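Local coordinates for esterase family protein (PDB 7L0A) that probably hydrolyses S-formylglutathione to formate and glutathione, acting as a serine esterase of the alpha/beta-hydrolase class, at residues B[134-139]-B[149-154]; B[153-158]-B[213-218]; B[160-165]-B[173-178]; B[190-195]-B[224-229]; B[205-210]-B[233-238]. All blocks are in the same frame, centred on the assembly; numbering follows the deposited sequence.

The five contacts lie in the later half of an alpha/beta-hydrolase fold. Contact 1 sets helix 130-141 on strand 148-152; the loop just after its strand, Ser153 and Ala154, opens contact 2, centred about 12 Å away. Contacts 1 and 3 come in series, contact 3 in the excursion between the segments of contact 2, whereas contacts 2, 4 and 5 interleave. Contact 4 pairs helices 188-197 and 216-228, the latter shared with contact 2; contact 5 pairs strands 204-210 and 234-238. Contacts 3 and 5 are farthest apart, about 25 Å between centres. Contacts 1 and 5 supply neighbouring sheet strands, and contact 2 places Asp213 of the predicted charge relay at their ends.

Contact 1 of 5, residues B[134-139]-B[149-154]; sequences GTIKFA and AVPLSA
Thr135 sends its methyl into the strand while its hydroxyl stays with the helix. CG2, anti to the backbone N, meets Val150 N at 3.7 Å and lies 3.9 Å from Ala149 CB and 4.0 Å from Pro151 CG, so a single methyl rests on three consecutive strand residues. OG1 bonds instead to the carbonyl of Gly131 one turn earlier, which satisfies the polar branch in a buried place and fixes the rotation of the side chain. One turn further on, in the tight part, Ala139 CB stands 3.8 Å from Ala149 CB; two small methyls let the helix come close, and the axes approach to 7.6 Å. Toward the other end of the strand the fit relaxes: Ile136 CD1 reaches Pro151 CG only at 4.3 Å, and its flank is shared with Phe156 of the following loop. The looser side is not a solvent side, since all the touching residues are buried. Helix and strand run roughly antiparallel, at 151°, as the second half of the beta-alpha-beta unit formed by strand 123-128, helix 130-141 and strand 148-152, the helix being the one that follows the probable nucleophile elbow of an alpha/beta-hydrolase.

Contact 2 of 5, residues B[153-158]-B[213-218]; sequences SAVFEA and DFLYQD
Leu215 packs against the loop that leaves strand 148-152, and its side chain can be followed outward atom by atom. CB lies 4.1 Å from Ala154 O. CG, placed beside the backbone N by a chi1 of -62°, rests over one face of the neighbouring Phe214 ring, offset toward its rim. At the tip, CD1 sits 3.4 Å from Ser153 O and also touches Ala154 O and, at 3.9 Å, Val155 CG2, while CD2 turns to Asn160. The branch therefore lies against backbone carbonyls as much as against apolar groups.

Beside it, Asp213, predicted to belong to the charge relay system, is held from several directions. OD1 accepts from Leu215 N at 2.9 Å on its anti side, a capping bond in the type I turn leading into the helix, and OD2 bonds to His242 ND1. A water donates to OD2 and lies 2.7 Å from Ser153 OG, whose hydroxyl also meets the indole N-H of Trp247. These partners would set the orientation of the carboxylate.

At the other end, Glu157 OE2 and Asp218 OD1 stand 3.1 Å apart, two acceptors with carboxylate planes turned 43° from each other. Their proximity may raise the proton affinity of one; Asp218 OD2 takes a hydrogen bond from Asn160 ND2. The contact thus lies between the end of strand 148-152 and the start of helix 216-228, with Val155 touching Met130 and Tyr133 of helix 130-141 and Phe156 stacked on Phe222.

Contact 3 of 5, residues B[160-165]-B[173-178]; sequences NLMDLE and AIIGNL
Met162 folds its side chain against helix 168-177, in the excursion that the alpha/beta-hydrolase chain makes after strand 148-152. The residue belongs to a short turn with helical backbone angles, and its side chain is bent twice, with chi2 at -71° and chi3 at -73°, which folds the thioether in among Ile174, Ile175 and Leu178. Successive atoms lean mainly on different residues, though SD also lies near Leu178 and Ile175. CG approaches Leu178 CD2 at 3.8 Å, the two side chains reaching toward each other tip to tip; SD lies 4.0 Å from Ile174 CG2, where the Met162 and Ile174 side chains slide past each other; and CE ends on Ile175 CG1, the two side chains crossing at about a right angle. Leu178 can reach in because its CG stands anti to the backbone N. On the inner side, Leu161 brings only CB to Ile174, and it goes on to touch Met130 of helix 130-141, while Ile174 also packs on Ala91. Burial falls off from Leu161 and Ile174, both buried, to the exposed Ile175, and the interface is wholly apolar. Farther along the segment, the amide of Asn177 turns back on the backbone: ND2 donates to Ala173 O at 2.9 Å, tilted 19° from the carbonyl plane.

Contact 4 of 5, residues B[190-195]-B[224-229]; sequences YLLDKA and DYLSRI
Leu192 and Asp193, neighbours on one helix, meet Tyr225, Leu226 and Ile229 on the other by two kinds of interaction.

The apolar part centres on Leu192, whose CG lies anti to the backbone N (chi1 -178°), carrying the isobutyl group straight across the gap. CD2 touches Tyr225 CD2 at 3.6 Å, near the plane of the ring and at its edge, the two side chains sliding past each other in opposite directions. The same methyl lies 3.6 Å from Leu226 CD2, the two side chains crossing at about a right angle. From a third direction Ile229 CD1 comes to 3.6 Å from Leu192 CG. Ile229 is the first residue past the helical backbone angles, and its CG1 sits between the backbone N and the carbonyl carbon. One leucine is thus gripped by three residues, and Leu140 and Val231 add to its surroundings.

The polar part is a single bond at the exposed margin. Tyr225 OH donates to Asp193 OD1 at 2.5 Å, a short bond to the syn lone pair, with the carboxylate plane turned 73° from the ring. OD1 lies at the ring edge, in its plane, off the CE2 side of the hydroxyl. The bond would be expected to stabilise the charge of Asp193.

The axes are 11.9 Å apart and run 17° from parallel, so side chains bridge a wide gap. This is plain helix-helix packing, joining helices 188-197 and 216-228 in the helical layer of the alpha/beta-hydrolase fold.

Contact 5 of 5, residues B[205-210]-B[233-238]; sequences LLIMCG and YQFEDG
The Phe235 ring meets Ile207 O obliquely, CD1 3.2 Å from it, and has Ile207 CG2 at its edge, in plane, 3.8 Å from CD1. CG anti to the backbone N, chi1 -179°, carries the ring over toward this neighbour, and CE1 continues to Cys209 CB. The Tyr233 ring has Phe235 CB at its own edge, also in plane; Tyr233 CB lies 3.9 Å from Leu205 CB, and the Tyr233 hydroxyl leads away to Ser227 OG of helix 216-228.

The backbones are joined as parallel strands. Leu205 O accepts from Gln234 N, Ile207 N donates to Gln234 O at 2.8 Å in a nearly straight bond of 175°, and Glu236 N returns to Ile207 O at 3.0 Å. The next bond, Cys209 N to Glu236 O, is weak at 3.3 Å, and the pairing loosens beyond it. A water donates both to Leu205 O and to Gln234 OE1, which also accepts from Trp257 NE1.

The face opposite to that of Ile207 and Phe235 carries Leu206, Met208, Gln234 and Glu236. Met208 and Glu236 lie side by side, pointing the same way, with CE 3.6 Å from OE1, and the carboxylate is claimed by Arg253 of helix 244-259 in a salt bridge. Strands 204-210 and 234-238, linked through helix 216-228, form the last beta-alpha-beta crossover of the sheet, at its edge within the chain, and Cys209 lies near Asp213 of the predicted charge relay system of this alpha/beta-hydrolase.

Contact 1 of 5, residues B[134-139]-B[149-154]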
# COMPACT_ATOMS: atom_id res chain seq x y z
N GLY B 134 24.04 2.99 -2.07
CA GLY B 134 23.07 2.11 -2.72
C GLY B 134 22.73 2.57 -4.13
O GLY B 134 22.70 1.77 -5.07
N THR B 135 22.46 3.87 -4.29
CA THR B 135 22.08 4.39 -5.59
C THR B 135 23.13 4.11 -6.64
O THR B 135 22.81 3.63 -7.74
CB THR B 135 21.78 5.88 -5.51
OG1 THR B 135 20.61 6.07 -4.71
CG2 THR B 135 21.48 6.47 -6.88
N ILE B 136 24.40 4.42 -6.33
CA ILE B 136 25.46 4.21 -7.32
C ILE B 136 25.71 2.72 -7.54
O ILE B 136 25.98 2.30 -8.67
CB ILE B 136 26.74 4.96 -6.91
CG1 ILE B 136 27.71 5.07 -8.10
CG2 ILE B 136 27.47 4.32 -5.76
CD1 ILE B 136 27.23 5.99 -9.19
N LYS B 137 25.54 1.89 -6.50
CA LYS B 137 25.69 0.45 -6.73
C LYS B 137 24.61 -0.08 -7.68
O LYS B 137 24.90 -0.86 -8.59
CB LYS B 137 25.66 -0.31 -5.40
CG LYS B 137 25.67 -1.81 -5.59
CD LYS B 137 26.19 -2.56 -4.37
CE LYS B 137 26.32 -4.06 -4.71
NZ LYS B 137 27.14 -4.83 -3.73
N PHE B 138 23.35 0.35 -7.51
CA PHE B 138 22.29 -0.08 -8.41
C PHE B 138 22.46 0.52 -9.80
O PHE B 138 22.18 -0.15 -10.79
CB PHE B 138 20.90 0.26 -7.82
CG PHE B 138 20.56 -0.58 -6.61
CD1 PHE B 138 20.42 -1.95 -6.71
CD2 PHE B 138 20.40 0.02 -5.38
CE1 PHE B 138 20.13 -2.71 -5.59
CE2 PHE B 138 20.10 -0.73 -4.24
CZ PHE B 138 19.99 -2.10 -4.36
N ALA B 139 22.94 1.76 -9.89
CA ALA B 139 23.21 2.34 -11.20
C ALA B 139 24.23 1.53 -12.00
O ALA B 139 24.11 1.45 -13.23
CB ALA B 139 23.72 3.78 -11.06
N ALA B 149 19.75 8.09 -12.16
CA ALA B 149 20.18 7.81 -10.79
C ALA B 149 20.74 9.08 -10.19
O ALA B 149 21.51 9.79 -10.85
CB ALA B 149 21.25 6.69 -10.78
N VAL B 150 20.39 9.36 -8.94
CA VAL B 150 20.76 10.59 -8.25
C VAL B 150 21.37 10.26 -6.89
O VAL B 150 20.67 10.19 -5.86
CB VAL B 150 19.55 11.52 -8.08
CG1 VAL B 150 19.98 12.82 -7.43
CG2 VAL B 150 18.87 11.80 -9.41
N PRO B 151 22.68 10.07 -6.81
CA PRO B 151 23.34 9.94 -5.51
C PRO B 151 23.49 11.30 -4.84
O PRO B 151 24.03 12.24 -5.44
CB PRO B 151 24.73 9.34 -5.85
CG PRO B 151 24.61 8.86 -7.24
CD PRO B 151 23.59 9.75 -7.92
N LEU B 152 23.04 11.40 -3.60
CA LEU B 152 23.08 12.61 -2.80
C LEU B 152 24.05 12.39 -1.65
O LEU B 152 23.87 11.45 -0.87
CB LEU B 152 21.69 12.94 -2.24
CG LEU B 152 20.55 13.13 -3.23
CD1 LEU B 152 19.27 13.38 -2.41
CD2 LEU B 152 20.81 14.27 -4.16
N SER B 153 25.02 13.28 -1.50
CA SER B 153 25.93 13.23 -0.36
C SER B 153 26.42 11.80 -0.12
O SER B 153 26.42 11.32 1.03
CB SER B 153 25.26 13.77 0.90
OG SER B 153 24.60 15.01 0.61
N ALA B 154 26.84 11.15 -1.21
CA ALA B 154 26.99 9.70 -1.21
C ALA B 154 28.33 9.25 -0.63
O ALA B 154 29.34 9.97 -0.65
CB ALA B 154 26.84 9.14 -2.62

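Contact 2 of 5, residues B[153-158]-B[213-218]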
# COMPACT_ATOMS: atom_id res chain seq x y z
N SER B 153 25.02 13.28 -1.50
CA SER B 153 25.93 13.23 -0.36
C SER B 153 26.42 11.80 -0.12
O SER B 153 26.42 11.32 1.03
CB SER B 153 25.26 13.77 0.90
OG SER B 153 24.60 15.01 0.61
N ALA B 154 26.84 11.15 -1.21
CA ALA B 154 26.99 9.70 -1.21
C ALA B 154 28.33 9.25 -0.63
O ALA B 154 29.34 9.97 -0.65
CB ALA B 154 26.84 9.14 -2.62
N VAL B 155 28.29 8.05 -0.07
CA VAL B 155 29.46 7.26 0.33
C VAL B 155 29.99 6.52 -0.89
O VAL B 155 29.32 5.63 -1.43
CB VAL B 155 29.05 6.29 1.45
CG1 VAL B 155 30.12 5.24 1.73
CG2 VAL B 155 28.69 7.04 2.74
N PHE B 156 31.18 6.90 -1.36
CA PHE B 156 31.80 6.29 -2.53
C PHE B 156 33.03 5.45 -2.22
O PHE B 156 33.54 4.75 -3.12
CB PHE B 156 32.21 7.36 -3.56
CG PHE B 156 31.05 8.09 -4.24
CD1 PHE B 156 30.17 7.42 -5.05
CD2 PHE B 156 30.90 9.47 -4.08
CE1 PHE B 156 29.11 8.10 -5.68
CE2 PHE B 156 29.87 10.14 -4.71
CZ PHE B 156 28.97 9.46 -5.50
N GLU B 157 33.57 5.58 -1.01
CA GLU B 157 34.83 4.97 -0.67
C GLU B 157 34.71 4.12 0.58
O GLU B 157 33.98 4.43 1.51
CB GLU B 157 35.93 6.02 -0.38
CG GLU B 157 36.01 7.14 -1.36
CD GLU B 157 37.36 7.80 -1.34
OE1 GLU B 157 38.23 7.34 -0.57
OE2 GLU B 157 37.56 8.78 -2.09
N ALA B 158 35.54 3.08 0.62
CA ALA B 158 35.51 2.16 1.75
C ALA B 158 35.80 2.86 3.07
O ALA B 158 35.20 2.53 4.11
CB ALA B 158 36.53 1.04 1.50
N ASP B 213 29.64 19.30 3.63
CA ASP B 213 29.49 17.89 4.00
C ASP B 213 30.85 17.26 4.22
O ASP B 213 31.80 17.52 3.49
CB ASP B 213 28.75 17.19 2.87
CG ASP B 213 28.10 15.92 3.28
OD1 ASP B 213 28.80 15.00 3.73
OD2 ASP B 213 26.87 15.82 3.13
N PHE B 214 30.96 16.40 5.25
CA PHE B 214 32.22 15.71 5.48
C PHE B 214 32.60 14.80 4.32
O PHE B 214 33.78 14.42 4.21
CB PHE B 214 32.17 14.94 6.81
CG PHE B 214 31.35 13.67 6.80
CD1 PHE B 214 29.99 13.72 6.99
CD2 PHE B 214 31.96 12.44 6.65
CE1 PHE B 214 29.24 12.56 7.01
CE2 PHE B 214 31.21 11.28 6.67
CZ PHE B 214 29.86 11.33 6.85
N LEU B 215 31.66 14.47 3.44
CA LEU B 215 31.92 13.62 2.28
C LEU B 215 32.18 14.41 1.00
O LEU B 215 32.37 13.81 -0.05
CB LEU B 215 30.75 12.66 2.06
CG LEU B 215 30.45 11.66 3.18
CD1 LEU B 215 29.20 10.88 2.92
CD2 LEU B 215 31.67 10.73 3.37
N TYR B 216 32.23 15.74 1.08
CA TYR B 216 32.29 16.55 -0.13
C TYR B 216 33.54 16.26 -0.95
O TYR B 216 33.48 16.10 -2.17
CB TYR B 216 32.22 18.03 0.23
CG TYR B 216 32.30 18.97 -0.95
CD1 TYR B 216 31.30 19.00 -1.91
CD2 TYR B 216 33.34 19.87 -1.07
CE1 TYR B 216 31.35 19.88 -2.98
CE2 TYR B 216 33.39 20.76 -2.13
CZ TYR B 216 32.42 20.75 -3.09
OH TYR B 216 32.50 21.64 -4.15
N GLN B 217 34.71 16.23 -0.30
CA GLN B 217 35.94 16.00 -1.06
C GLN B 217 35.95 14.62 -1.70
O GLN B 217 36.38 14.47 -2.85
CB GLN B 217 37.16 16.21 -0.17
CG GLN B 217 38.48 16.08 -0.93
CD GLN B 217 38.59 17.06 -2.10
OE1 GLN B 217 38.37 18.27 -1.94
NE2 GLN B 217 38.93 16.54 -3.28
N ASP B 218 35.43 13.60 -1.00
CA ASP B 218 35.35 12.27 -1.62
C ASP B 218 34.37 12.27 -2.78
O ASP B 218 34.55 11.53 -3.75
CB ASP B 218 35.01 11.23 -0.55
CG ASP B 218 36.15 11.00 0.44
OD1 ASP B 218 37.32 11.05 0.02
OD2 ASP B 218 35.90 10.78 1.64
O HOH W 1 25.59 17.35 1.65

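Contact 3 of 5, residues B[160-165]-B[173-178]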
# COMPACT_ATOMS: atom_id res chain seq x y z
N ASN B 160 35.05 5.73 4.03
CA ASN B 160 33.88 6.46 4.52
C ASN B 160 33.05 5.62 5.48
O ASN B 160 32.32 6.16 6.32
CB ASN B 160 32.95 6.89 3.38
CG ASN B 160 33.56 7.85 2.42
OD1 ASN B 160 33.08 7.95 1.28
ND2 ASN B 160 34.55 8.62 2.85
N LEU B 161 33.10 4.29 5.33
CA LEU B 161 32.18 3.41 6.04
C LEU B 161 32.41 3.46 7.54
O LEU B 161 31.49 3.24 8.32
CB LEU B 161 32.33 1.97 5.56
CG LEU B 161 31.94 1.66 4.12
CD1 LEU B 161 32.46 0.29 3.72
CD2 LEU B 161 30.43 1.70 3.95
N MET B 162 33.64 3.72 7.95
CA MET B 162 33.95 3.75 9.37
C MET B 162 33.50 5.03 10.05
O MET B 162 33.52 5.09 11.28
CB MET B 162 35.46 3.53 9.55
CG MET B 162 35.93 2.25 8.89
SD MET B 162 35.35 0.82 9.80
CE MET B 162 36.43 0.95 11.24
N ASP B 163 33.08 6.04 9.29
CA ASP B 163 32.66 7.32 9.85
C ASP B 163 31.17 7.39 10.11
O ASP B 163 30.68 8.43 10.56
CB ASP B 163 33.04 8.47 8.91
CG ASP B 163 34.53 8.77 8.92
OD1 ASP B 163 35.27 8.08 9.65
OD2 ASP B 163 34.95 9.69 8.19
N LEU B 164 30.43 6.32 9.85
CA LEU B 164 28.98 6.37 9.81
C LEU B 164 28.36 5.85 11.11
O LEU B 164 29.04 5.28 11.97
CB LEU B 164 28.46 5.57 8.62
CG LEU B 164 29.09 5.97 7.28
CD1 LEU B 164 28.56 5.08 6.17
CD2 LEU B 164 28.84 7.44 6.95
N GLU B 165 27.04 6.04 11.22
CA GLU B 165 26.29 5.81 12.46
C GLU B 165 25.77 4.39 12.59
O GLU B 165 24.63 4.17 13.04
CB GLU B 165 25.14 6.81 12.54
CG GLU B 165 25.58 8.26 12.64
CD GLU B 165 26.51 8.49 13.82
OE1 GLU B 165 26.27 7.90 14.90
OE2 GLU B 165 27.49 9.26 13.67
N ALA B 173 30.39 -6.02 11.87
CA ALA B 173 30.53 -6.63 10.55
C ALA B 173 31.30 -5.72 9.60
O ALA B 173 32.10 -6.20 8.78
CB ALA B 173 29.16 -6.98 9.97
N ILE B 174 31.08 -4.40 9.70
CA ILE B 174 31.80 -3.45 8.87
C ILE B 174 33.30 -3.49 9.20
O ILE B 174 34.14 -3.61 8.30
CB ILE B 174 31.23 -2.03 9.04
CG1 ILE B 174 29.79 -1.92 8.52
CG2 ILE B 174 32.11 -0.98 8.32
CD1 ILE B 174 29.62 -2.27 7.05
N ILE B 175 33.66 -3.40 10.49
CA ILE B 175 35.07 -3.47 10.87
C ILE B 175 35.67 -4.78 10.39
O ILE B 175 36.79 -4.81 9.85
CB ILE B 175 35.23 -3.32 12.39
CG1 ILE B 175 34.87 -1.92 12.87
CG2 ILE B 175 36.68 -3.56 12.79
CD1 ILE B 175 34.72 -1.78 14.38
N GLY B 176 34.94 -5.88 10.58
CA GLY B 176 35.49 -7.21 10.32
C GLY B 176 35.68 -7.53 8.86
O GLY B 176 36.48 -8.42 8.53
N ASN B 177 35.01 -6.81 7.98
CA ASN B 177 35.10 -7.05 6.55
C ASN B 177 35.67 -5.86 5.80
O ASN B 177 35.73 -5.90 4.56
CB ASN B 177 33.70 -7.39 6.00
CG ASN B 177 33.23 -8.75 6.48
OD1 ASN B 177 33.71 -9.77 6.02
ND2 ASN B 177 32.30 -8.76 7.43
N LEU B 178 36.12 -4.83 6.51
CA LEU B 178 36.70 -3.66 5.86
C LEU B 178 37.87 -4.04 4.96
O LEU B 178 38.05 -3.47 3.89
CB LEU B 178 37.16 -2.64 6.92
CG LEU B 178 37.63 -1.29 6.37
CD1 LEU B 178 36.45 -0.55 5.70
CD2 LEU B 178 38.27 -0.44 7.45

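Contact 4 of 5, residues B[190-195]-B[224-229]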
# COMPACT_ATOMS: atom_id res chain seq x y z
N TYR B 190 35.33 -0.24 -8.16
CA TYR B 190 35.41 -1.52 -8.86
C TYR B 190 34.18 -1.75 -9.71
O TYR B 190 34.27 -2.21 -10.85
CB TYR B 190 35.58 -2.66 -7.85
CG TYR B 190 35.52 -4.05 -8.45
CD1 TYR B 190 34.30 -4.73 -8.58
CD2 TYR B 190 36.66 -4.68 -8.89
CE1 TYR B 190 34.24 -5.98 -9.15
CE2 TYR B 190 36.61 -5.93 -9.44
CZ TYR B 190 35.40 -6.58 -9.56
OH TYR B 190 35.38 -7.83 -10.12
N LEU B 191 33.00 -1.43 -9.17
CA LEU B 191 31.78 -1.60 -9.95
C LEU B 191 31.81 -0.72 -11.18
O LEU B 191 31.32 -1.09 -12.25
CB LEU B 191 30.58 -1.29 -9.09
CG LEU B 191 30.28 -2.25 -7.93
CD1 LEU B 191 29.13 -1.70 -7.11
CD2 LEU B 191 29.94 -3.61 -8.47
N LEU B 192 32.35 0.48 -11.03
CA LEU B 192 32.41 1.42 -12.15
C LEU B 192 33.30 0.87 -13.25
O LEU B 192 32.91 0.86 -14.43
CB LEU B 192 32.92 2.76 -11.64
CG LEU B 192 33.03 3.94 -12.59
CD1 LEU B 192 31.72 4.32 -13.24
CD2 LEU B 192 33.59 5.09 -11.74
N ASP B 193 34.49 0.40 -12.88
CA ASP B 193 35.41 -0.16 -13.86
C ASP B 193 34.82 -1.38 -14.55
O ASP B 193 35.02 -1.59 -15.76
CB ASP B 193 36.73 -0.51 -13.19
CG ASP B 193 37.51 0.72 -12.77
OD1 ASP B 193 37.27 1.83 -13.32
OD2 ASP B 193 38.39 0.57 -11.90
N LYS B 194 34.08 -2.21 -13.81
CA LYS B 194 33.47 -3.39 -14.40
C LYS B 194 32.33 -3.03 -15.34
O LYS B 194 32.21 -3.59 -16.43
CB LYS B 194 32.99 -4.32 -13.28
CG LYS B 194 32.52 -5.69 -13.71
CD LYS B 194 32.15 -6.51 -12.50
CE LYS B 194 31.51 -7.83 -12.92
NZ LYS B 194 30.17 -7.57 -13.53
N ALA B 195 31.49 -2.06 -14.95
CA ALA B 195 30.33 -1.70 -15.76
C ALA B 195 30.75 -1.24 -17.14
O ALA B 195 30.13 -1.62 -18.15
CB ALA B 195 29.52 -0.61 -15.05
N ASP B 224 35.74 13.39 -10.40
CA ASP B 224 36.98 13.52 -11.14
C ASP B 224 37.35 12.22 -11.85
O ASP B 224 37.78 12.22 -13.01
CB ASP B 224 38.07 13.97 -10.18
CG ASP B 224 38.04 15.46 -9.89
OD1 ASP B 224 37.21 16.17 -10.51
OD2 ASP B 224 38.83 15.92 -9.03
N TYR B 225 37.19 11.09 -11.16
CA TYR B 225 37.42 9.81 -11.81
C TYR B 225 36.41 9.55 -12.93
O TYR B 225 36.79 9.13 -14.03
CB TYR B 225 37.43 8.67 -10.77
CG TYR B 225 37.85 7.34 -11.38
CD1 TYR B 225 39.09 7.19 -11.99
CD2 TYR B 225 37.00 6.23 -11.37
CE1 TYR B 225 39.47 5.98 -12.56
CE2 TYR B 225 37.37 5.02 -11.96
CZ TYR B 225 38.62 4.90 -12.55
OH TYR B 225 38.98 3.70 -13.12
N LEU B 226 35.12 9.81 -12.68
CA LEU B 226 34.14 9.72 -13.76
C LEU B 226 34.61 10.50 -15.00
O LEU B 226 34.52 10.01 -16.13
CB LEU B 226 32.79 10.26 -13.31
CG LEU B 226 32.04 9.44 -12.28
CD1 LEU B 226 30.71 10.16 -11.97
CD2 LEU B 226 31.78 8.05 -12.76
N SER B 227 35.09 11.73 -14.79
CA SER B 227 35.55 12.53 -15.92
C SER B 227 36.71 11.84 -16.64
O SER B 227 36.78 11.83 -17.88
CB SER B 227 36.00 13.92 -15.47
OG SER B 227 34.88 14.73 -15.09
N ARG B 228 37.64 11.26 -15.88
CA ARG B 228 38.84 10.68 -16.49
C ARG B 228 38.51 9.42 -17.29
O ARG B 228 39.21 9.11 -18.25
CB ARG B 228 39.89 10.35 -15.43
CG ARG B 228 40.56 11.61 -14.84
CD ARG B 228 41.80 11.33 -14.01
NE ARG B 228 41.61 10.41 -12.89
CZ ARG B 228 41.16 10.78 -11.69
NH1 ARG B 228 40.83 12.03 -11.46
NH2 ARG B 228 41.04 9.89 -10.72
N ILE B 229 37.48 8.67 -16.90
CA ILE B 229 37.10 7.49 -17.66
C ILE B 229 35.89 7.74 -18.56
O ILE B 229 35.29 6.80 -19.09
CB ILE B 229 36.86 6.28 -16.75
CG1 ILE B 229 35.78 6.59 -15.73
CG2 ILE B 229 38.16 5.88 -16.03
CD1 ILE B 229 35.20 5.35 -15.13

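Contact 5 of 5, residues B[205-210]-B[233-238]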
# COMPACT_ATOMS: atom_id res chain seq x y z
N LEU B 205 23.34 10.28 -14.74
CA LEU B 205 23.73 10.56 -13.36
C LEU B 205 23.62 12.04 -13.03
O LEU B 205 24.17 12.89 -13.74
CB LEU B 205 25.17 10.10 -13.13
CG LEU B 205 25.44 8.61 -13.20
CD1 LEU B 205 26.95 8.38 -13.15
CD2 LEU B 205 24.75 7.89 -12.06
N LEU B 206 22.93 12.33 -11.92
CA LEU B 206 22.95 13.64 -11.28
C LEU B 206 23.49 13.42 -9.88
O LEU B 206 22.85 12.75 -9.06
CB LEU B 206 21.56 14.28 -11.26
CG LEU B 206 21.49 15.55 -10.43
CD1 LEU B 206 22.37 16.64 -10.97
CD2 LEU B 206 20.03 16.00 -10.34
N ILE B 207 24.69 13.93 -9.62
CA ILE B 207 25.37 13.74 -8.34
C ILE B 207 25.37 15.07 -7.61
O ILE B 207 25.75 16.09 -8.19
CB ILE B 207 26.80 13.19 -8.54
CG1 ILE B 207 26.73 11.86 -9.28
CG2 ILE B 207 27.53 13.10 -7.21
CD1 ILE B 207 28.07 11.34 -9.75
N MET B 208 24.94 15.08 -6.36
CA MET B 208 24.80 16.33 -5.61
C MET B 208 25.43 16.16 -4.23
O MET B 208 25.32 15.10 -3.60
CB MET B 208 23.33 16.77 -5.48
CG MET B 208 22.50 16.52 -6.72
SD MET B 208 20.78 17.16 -6.57
CE MET B 208 21.12 18.88 -6.74
N CYS B 209 26.08 17.21 -3.76
CA CYS B 209 26.61 17.24 -2.40
C CYS B 209 26.76 18.69 -1.96
O CYS B 209 27.14 19.55 -2.75
CB CYS B 209 27.96 16.50 -2.34
SG CYS B 209 28.57 16.14 -0.71
N GLY B 210 26.51 18.95 -0.69
CA GLY B 210 26.76 20.26 -0.15
C GLY B 210 28.22 20.46 0.19
O GLY B 210 28.92 19.54 0.62
N TYR B 233 28.08 12.69 -16.53
CA TYR B 233 27.34 13.00 -15.32
C TYR B 233 27.09 14.50 -15.26
O TYR B 233 27.75 15.28 -15.96
CB TYR B 233 28.08 12.56 -14.06
CG TYR B 233 29.36 13.35 -13.88
CD1 TYR B 233 30.52 12.97 -14.54
CD2 TYR B 233 29.40 14.49 -13.09
CE1 TYR B 233 31.66 13.70 -14.41
CE2 TYR B 233 30.56 15.22 -12.95
CZ TYR B 233 31.70 14.82 -13.63
OH TYR B 233 32.89 15.53 -13.50
N GLN B 234 26.16 14.87 -14.40
CA GLN B 234 26.00 16.25 -13.94
C GLN B 234 26.29 16.28 -12.45
O GLN B 234 25.86 15.40 -11.71
CB GLN B 234 24.58 16.76 -14.19
CG GLN B 234 24.30 16.94 -15.65
CD GLN B 234 22.84 17.22 -15.91
OE1 GLN B 234 22.13 16.39 -16.48
NE2 GLN B 234 22.38 18.39 -15.47
N PHE B 235 27.04 17.30 -12.02
CA PHE B 235 27.30 17.51 -10.60
C PHE B 235 26.82 18.88 -10.17
O PHE B 235 27.12 19.88 -10.81
CB PHE B 235 28.79 17.39 -10.29
CG PHE B 235 29.13 17.59 -8.85
CD1 PHE B 235 28.87 16.59 -7.94
CD2 PHE B 235 29.75 18.74 -8.41
CE1 PHE B 235 29.21 16.74 -6.59
CE2 PHE B 235 30.10 18.88 -7.08
CZ PHE B 235 29.83 17.89 -6.17
N GLU B 236 26.08 18.92 -9.06
CA GLU B 236 25.55 20.18 -8.53
C GLU B 236 25.92 20.26 -7.06
O GLU B 236 25.70 19.31 -6.30
CB GLU B 236 24.04 20.26 -8.76
CG GLU B 236 23.75 20.45 -10.25
CD GLU B 236 22.30 20.52 -10.63
OE1 GLU B 236 21.45 20.82 -9.76
OE2 GLU B 236 22.00 20.29 -11.82
N ASP B 237 26.58 21.34 -6.69
CA ASP B 237 26.93 21.59 -5.31
C ASP B 237 26.48 22.99 -4.95
O ASP B 237 25.89 23.72 -5.77
CB ASP B 237 28.43 21.38 -5.05
CG ASP B 237 29.32 22.30 -5.87
OD1 ASP B 237 28.79 23.21 -6.55
OD2 ASP B 237 30.56 22.11 -5.82
N GLY B 238 26.74 23.36 -3.73
CA GLY B 238 26.26 24.60 -3.19
C GLY B 238 26.44 24.52 -1.70
O GLY B 238 26.94 23.53 -1.16
O HOH W 2 23.29 13.73 -16.37